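Dehalogenase-like hydrolase (Ralstonia solanacearum, PDB 3UMB) probably catalyses the hydrolytic dehalogenation of small (S)-2-haloalkanoic acids to the corresponding (R)-2-hydroxyalkanoic acids, releasing halide. Local coordinates at residues A[35-48]-A[67-81]. Numbering follows the deposited sequence.
With MG (magnesium ion), chain H; MG (magnesium ion), chain I.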
loop_
_atom_site.group_PDB
_atom_site.type_symbol
_atom_site.label_atom_id
_atom_site.label_comp_id
_atom_site.label_asym_id
_atom_site.label_seq_id
_atom_site.Cartn_x
_atom_site.Cartn_y
_atom_site.Cartn_z
ATOM N N ALA A 35 -10.573 -10.185 -12.273
ATOM C CA ALA A 35 -10.640 -10.093 -10.810
ATOM C C ALA A 35 -9.333 -10.555 -10.162
ATOM O O ALA A 35 -8.810 -9.860 -9.278
ATOM C CB ALA A 35 -11.808 -10.896 -10.263
ATOM N N LEU A 36 -8.817 -11.717 -10.588
ATOM C CA LEU A 36 -7.563 -12.228 -10.062
ATOM C C LEU A 36 -6.430 -11.228 -10.293
ATOM O O LEU A 36 -5.601 -11.009 -9.398
ATOM C CB LEU A 36 -7.176 -13.565 -10.704
ATOM C CG LEU A 36 -5.853 -14.210 -10.302
ATOM C CD1 LEU A 36 -5.703 -14.311 -8.795
ATOM C CD2 LEU A 36 -5.654 -15.615 -10.905
ATOM N N SER A 37 -6.405 -10.655 -11.505
ATOM C CA SER A 37 -5.243 -9.935 -11.968
ATOM C C SER A 37 -5.222 -8.625 -11.202
ATOM O O SER A 37 -4.203 -8.268 -10.625
ATOM C CB SER A 37 -5.223 -9.780 -13.505
ATOM O OG SER A 37 -5.997 -8.684 -13.923
ATOM N N VAL A 38 -6.373 -7.970 -11.112
ATOM C CA VAL A 38 -6.519 -6.839 -10.204
ATOM C C VAL A 38 -6.115 -7.130 -8.741
ATOM O O VAL A 38 -5.283 -6.391 -8.188
ATOM C CB VAL A 38 -7.936 -6.272 -10.197
ATOM C CG1 VAL A 38 -7.986 -5.079 -9.257
ATOM C CG2 VAL A 38 -8.362 -5.836 -11.623
ATOM N N LEU A 39 -6.701 -8.171 -8.108
ATOM C CA LEU A 39 -6.409 -8.468 -6.699
ATOM C C LEU A 39 -4.940 -8.792 -6.506
ATOM O O LEU A 39 -4.343 -8.388 -5.529
ATOM C CB LEU A 39 -7.287 -9.599 -6.143
ATOM C CG LEU A 39 -7.126 -9.972 -4.680
ATOM C CD1 LEU A 39 -7.256 -8.735 -3.796
ATOM C CD2 LEU A 39 -8.109 -11.121 -4.294
ATOM N N TRP A 40 -4.362 -9.470 -7.489
ATOM C CA TRP A 40 -2.981 -9.912 -7.449
ATOM C C TRP A 40 -1.966 -8.761 -7.499
ATOM O O TRP A 40 -1.008 -8.734 -6.709
ATOM C CB TRP A 40 -2.766 -10.827 -8.620
ATOM C CG TRP A 40 -1.463 -11.482 -8.695
ATOM C CD1 TRP A 40 -0.506 -11.583 -7.733
ATOM C CD2 TRP A 40 -0.994 -12.189 -9.817
ATOM N NE1 TRP A 40 0.570 -12.311 -8.207
ATOM C CE2 TRP A 40 0.288 -12.684 -9.498
ATOM C CE3 TRP A 40 -1.521 -12.417 -11.111
ATOM C CZ2 TRP A 40 1.050 -13.417 -10.412
ATOM C CZ3 TRP A 40 -0.770 -13.158 -12.014
ATOM C CH2 TRP A 40 0.512 -13.643 -11.663
ATOM N N ARG A 41 -2.204 -7.809 -8.397
ATOM C CA ARG A 41 -1.380 -6.601 -8.494
ATOM C C ARG A 41 -1.503 -5.757 -7.219
ATOM O O ARG A 41 -0.494 -5.324 -6.664
ATOM C CB ARG A 41 -1.751 -5.799 -9.744
ATOM C CG ARG A 41 -0.977 -4.477 -9.967
ATOM C CD ARG A 41 0.576 -4.662 -10.071
ATOM N NE ARG A 41 1.253 -3.363 -10.224
ATOM C CZ ARG A 41 2.567 -3.157 -10.037
ATOM N NH1 ARG A 41 3.384 -4.162 -9.687
ATOM N NH2 ARG A 41 3.077 -1.932 -10.182
ATOM N N ASP A 42 -2.730 -5.562 -6.743
ATOM C CA ASP A 42 -2.970 -4.891 -5.470
ATOM C C ASP A 42 -2.129 -5.499 -4.358
ATOM O O ASP A 42 -1.380 -4.798 -3.691
ATOM C CB ASP A 42 -4.438 -4.988 -5.051
ATOM C CG ASP A 42 -4.765 -4.171 -3.763
ATOM O OD1 ASP A 42 -4.710 -2.903 -3.825
ATOM O OD2 ASP A 42 -5.095 -4.799 -2.703
ATOM N N ARG A 43 -2.274 -6.792 -4.129
ATOM C CA ARG A 43 -1.562 -7.415 -2.992
ATOM C C ARG A 43 -0.063 -7.484 -3.224
ATOM O O ARG A 43 0.709 -7.369 -2.284
ATOM C CB ARG A 43 -2.158 -8.773 -2.574
ATOM C CG ARG A 43 -3.529 -8.600 -1.897
ATOM C CD ARG A 43 -3.386 -7.779 -0.618
ATOM N NE ARG A 43 -4.323 -8.181 0.427
ATOM C CZ ARG A 43 -5.558 -7.671 0.585
ATOM N NH1 ARG A 43 -6.336 -8.063 1.598
ATOM N NH2 ARG A 43 -6.055 -6.766 -0.259
ATOM N N GLN A 44 0.357 -7.587 -4.490
ATOM C CA GLN A 44 1.795 -7.616 -4.774
ATOM C C GLN A 44 2.451 -6.328 -4.276
ATOM O O GLN A 44 3.414 -6.349 -3.533
ATOM C CB GLN A 44 2.040 -7.880 -6.262
ATOM C CG GLN A 44 3.455 -7.733 -6.731
ATOM C CD GLN A 44 3.545 -7.649 -8.248
ATOM O OE1 GLN A 44 2.883 -6.811 -8.855
ATOM N NE2 GLN A 44 4.317 -8.568 -8.870
ATOM N N ILE A 45 1.855 -5.214 -4.636
ATOM C CA ILE A 45 2.327 -3.940 -4.219
ATOM C C ILE A 45 2.082 -3.707 -2.728
ATOM O O ILE A 45 2.961 -3.271 -2.043
ATOM C CB ILE A 45 1.777 -2.873 -5.144
ATOM C CG1 ILE A 45 2.451 -3.016 -6.503
ATOM C CG2 ILE A 45 2.069 -1.464 -4.621
ATOM C CD1 ILE A 45 4.024 -2.810 -6.442
ATOM N N ASP A 46 0.911 -4.040 -2.217
ATOM C CA ASP A 46 0.654 -3.888 -0.813
ATOM C C ASP A 46 1.743 -4.572 -0.007
ATOM O O ASP A 46 2.222 -4.001 0.970
ATOM C CB ASP A 46 -0.673 -4.519 -0.439
ATOM C CG ASP A 46 -1.849 -3.693 -0.873
ATOM O OD1 ASP A 46 -1.602 -2.571 -1.402
ATOM O OD2 ASP A 46 -2.996 -4.204 -0.696
ATOM N N TYR A 47 2.113 -5.808 -0.400
ATOM C CA TYR A 47 3.086 -6.595 0.342
ATOM C C TYR A 47 4.477 -5.995 0.306
ATOM O O TYR A 47 5.163 -6.038 1.306
ATOM C CB TYR A 47 3.111 -8.065 -0.101
ATOM C CG TYR A 47 1.877 -8.904 0.276
ATOM C CD1 TYR A 47 0.874 -8.421 1.152
ATOM C CD2 TYR A 47 1.730 -10.202 -0.189
ATOM C CE1 TYR A 47 -0.271 -9.210 1.490
ATOM C CE2 TYR A 47 0.590 -10.998 0.151
ATOM C CZ TYR A 47 -0.381 -10.498 0.995
ATOM O OH TYR A 47 -1.456 -11.295 1.332
ATOM N N THR A 48 4.894 -5.395 -0.804
ATOM C CA THR A 48 6.231 -4.744 -0.833
ATOM C C THR A 48 6.268 -3.556 0.144
ATOM O O THR A 48 7.235 -3.369 0.842
ATOM C CB THR A 48 6.590 -4.231 -2.224
ATOM O OG1 THR A 48 5.659 -3.237 -2.617
ATOM C CG2 THR A 48 6.614 -5.363 -3.266
ATOM N N VAL A 67 7.571 -12.439 -3.373
ATOM C CA VAL A 67 6.433 -11.602 -2.996
ATOM C C VAL A 67 5.305 -11.772 -4.012
ATOM O O VAL A 67 4.137 -11.690 -3.644
ATOM C CB VAL A 67 6.795 -10.074 -2.827
ATOM C CG1 VAL A 67 5.506 -9.212 -2.680
ATOM C CG2 VAL A 67 7.813 -9.858 -1.612
ATOM N N THR A 68 5.652 -11.984 -5.293
ATOM C CA THR A 68 4.645 -12.078 -6.355
ATOM C C THR A 68 3.899 -13.441 -6.208
ATOM O O THR A 68 2.721 -13.547 -6.423
ATOM C CB THR A 68 5.263 -11.834 -7.746
ATOM O OG1 THR A 68 5.682 -10.471 -7.851
ATOM C CG2 THR A 68 4.280 -12.129 -8.874
ATOM N N VAL A 69 4.608 -14.471 -5.800
ATOM C CA VAL A 69 4.008 -15.781 -5.534
ATOM C C VAL A 69 3.039 -15.647 -4.345
ATOM O O VAL A 69 1.868 -15.968 -4.475
ATOM C CB VAL A 69 5.144 -16.820 -5.296
ATOM C CG1 VAL A 69 4.614 -18.134 -4.731
ATOM C CG2 VAL A 69 5.938 -17.037 -6.619
ATOM N N ASP A 70 3.528 -15.084 -3.231
ATOM C CA ASP A 70 2.689 -14.792 -2.064
ATOM C C ASP A 70 1.396 -14.073 -2.455
ATOM O O ASP A 70 0.311 -14.466 -2.047
ATOM C CB ASP A 70 3.434 -13.928 -1.060
ATOM C CG ASP A 70 4.632 -14.602 -0.488
ATOM O OD1 ASP A 70 4.671 -15.831 -0.612
ATOM O OD2 ASP A 70 5.545 -13.906 0.039
ATOM N N ALA A 71 1.510 -12.994 -3.203
ATOM C CA ALA A 71 0.326 -12.217 -3.568
ATOM C C ALA A 71 -0.616 -13.063 -4.427
ATOM O O ALA A 71 -1.838 -12.971 -4.285
ATOM C CB ALA A 71 0.688 -10.909 -4.307
ATOM N N LEU A 72 -0.057 -13.842 -5.350
ATOM C CA LEU A 72 -0.874 -14.650 -6.254
ATOM C C LEU A 72 -1.651 -15.713 -5.473
ATOM O O LEU A 72 -2.822 -15.972 -5.750
ATOM C CB LEU A 72 0.013 -15.358 -7.283
ATOM C CG LEU A 72 -0.675 -16.439 -8.145
ATOM C CD1 LEU A 72 -1.676 -15.730 -9.061
ATOM C CD2 LEU A 72 0.333 -17.247 -8.915
ATOM N N ARG A 73 -0.939 -16.367 -4.558
ATOM C CA ARG A 73 -1.521 -17.299 -3.607
ATOM C C ARG A 73 -2.607 -16.715 -2.724
ATOM O O ARG A 73 -3.693 -17.327 -2.567
ATOM C CB ARG A 73 -0.455 -17.885 -2.711
ATOM C CG ARG A 73 0.452 -18.858 -3.441
ATOM C CD ARG A 73 1.565 -19.424 -2.570
ATOM N NE ARG A 73 2.391 -20.367 -3.362
ATOM C CZ ARG A 73 3.629 -20.769 -3.059
ATOM N NH1 ARG A 73 4.255 -20.324 -1.974
ATOM N NH2 ARG A 73 4.258 -21.612 -3.860
ATOM N N TYR A 74 -2.338 -15.563 -2.101
ATOM C CA TYR A 74 -3.406 -14.923 -1.328
ATOM C C TYR A 74 -4.610 -14.665 -2.266
ATOM O O TYR A 74 -5.765 -14.956 -1.909
ATOM C CB TYR A 74 -2.979 -13.613 -0.679
ATOM C CG TYR A 74 -4.153 -12.905 -0.071
ATOM C CD1 TYR A 74 -4.473 -13.102 1.258
ATOM C CD2 TYR A 74 -4.926 -12.039 -0.818
ATOM C CE1 TYR A 74 -5.557 -12.491 1.843
ATOM C CE2 TYR A 74 -6.025 -11.393 -0.258
ATOM C CZ TYR A 74 -6.340 -11.645 1.100
ATOM O OH TYR A 74 -7.425 -11.055 1.718
ATOM N N ALA A 75 -4.351 -14.101 -3.447
ATOM C CA ALA A 75 -5.476 -13.678 -4.322
ATOM C C ALA A 75 -6.346 -14.906 -4.721
ATOM O O ALA A 75 -7.565 -14.835 -4.794
ATOM C CB ALA A 75 -4.961 -12.970 -5.540
ATOM N N CYS A 76 -5.706 -16.049 -4.926
ATOM C CA CYS A 76 -6.458 -17.237 -5.332
ATOM C C CYS A 76 -7.304 -17.803 -4.189
ATOM O O CYS A 76 -8.438 -18.150 -4.435
ATOM C CB CYS A 76 -5.533 -18.292 -5.933
ATOM S SG CYS A 76 -5.047 -17.829 -7.639
ATOM N N ALA A 77 -6.745 -17.839 -2.976
ATOM C CA ALA A 77 -7.417 -18.268 -1.765
ATOM C C ALA A 77 -8.626 -17.416 -1.519
ATOM O O ALA A 77 -9.709 -17.941 -1.309
ATOM C CB ALA A 77 -6.453 -18.211 -0.516
ATOM N N ARG A 78 -8.449 -16.100 -1.598
ATOM C CA ARG A 78 -9.533 -15.114 -1.396
ATOM C C ARG A 78 -10.655 -15.245 -2.424
ATOM O O ARG A 78 -11.811 -15.050 -2.124
ATOM C CB ARG A 78 -8.923 -13.711 -1.443
ATOM C CG ARG A 78 -9.828 -12.498 -1.606
ATOM C CD ARG A 78 -10.330 -11.889 -0.276
ATOM N NE ARG A 78 -10.943 -10.574 -0.536
ATOM C CZ ARG A 78 -10.309 -9.381 -0.445
ATOM N NH1 ARG A 78 -9.044 -9.256 -0.025
ATOM N NH2 ARG A 78 -10.980 -8.277 -0.754
ATOM N N LEU A 79 -10.280 -15.545 -3.666
ATOM C CA LEU A 79 -11.197 -15.541 -4.779
ATOM C C LEU A 79 -11.696 -16.956 -5.033
ATOM O O LEU A 79 -12.401 -17.201 -6.021
ATOM C CB LEU A 79 -10.490 -15.004 -6.039
ATOM C CG LEU A 79 -10.347 -13.489 -6.260
ATOM C CD1 LEU A 79 -9.571 -13.239 -7.539
ATOM C CD2 LEU A 79 -11.737 -12.817 -6.287
ATOM N N ASN A 80 -11.318 -17.880 -4.159
ATOM C CA ASN A 80 -11.740 -19.293 -4.225
ATOM C C ASN A 80 -11.412 -20.023 -5.528
ATOM O O ASN A 80 -12.188 -20.879 -5.955
ATOM C CB ASN A 80 -13.240 -19.411 -3.917
ATOM C CG ASN A 80 -13.545 -19.022 -2.507
ATOM O OD1 ASN A 80 -12.829 -19.447 -1.589
ATOM N ND2 ASN A 80 -14.601 -18.218 -2.308
ATOM N N LEU A 81 -10.232 -19.731 -6.087
ATOM C CA LEU A 81 -9.730 -20.336 -7.325
ATOM C C LEU A 81 -8.778 -21.538 -7.126
ATOM O O LEU A 81 -7.872 -21.469 -6.291
ATOM C CB LEU A 81 -9.002 -19.265 -8.135
ATOM C CG LEU A 81 -9.762 -17.966 -8.375
ATOM C CD1 LEU A 81 -8.840 -16.978 -9.137
ATOM C CD2 LEU A 81 -11.050 -18.218 -9.140
HETATM MG MG MG H . -4.050 -1.231 -2.384
HETATM MG MG MG I . -10.945 -19.440 0.026
HETATM O O HOH W 1 -5.643 -2.662 -1.373
HETATM O O HOH W 2 -4.450 -0.407 -4.565
#
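Q44 and T68 lie side by side, and Q44 NE2 donates a nearly straight bond in its amide plane to T68 OG1 (2.6 Å); NE2 also bonds Y95 of helix 85-96. R41 NH1 holds the amide at OE1, fixing its rotation. W40 NE1 gives its N-H to T68 O (3.1 Å), which already accepts L72 N from the opposite face of its plane. With CG anti to the backbone N (chi1 -175°), the indole lies among T68, A71, L72 and A75; L72 CD1 sits over its six-membered ring, a CH-pi contact 3.6 Å from the centroid. R43 lays its guanidinium obliquely against Y74, the planes 21° apart. R43 NH1 is 3.4 Å from R78 NH1, which donates to Y74 OH; E206 of the second subunit, bonded to R43 NH1 and Y47 OH, probably offsets these like charges. A71 CB fits as a knob among W40, R43, Q44 and Y47, 3.3 Å from Q44 N. Farther along, L36 CD1 meets A75 CB, and L39 crosses R78 at about a right angle, its CD2 3.5 Å from R78 CG. The segment axes approach to 8.2 Å, their directions 134° apart, in the helical cap domain of L-2-haloacid dehalogenases; at the dimer interface, D42 of both subunits binds one magnesium ion.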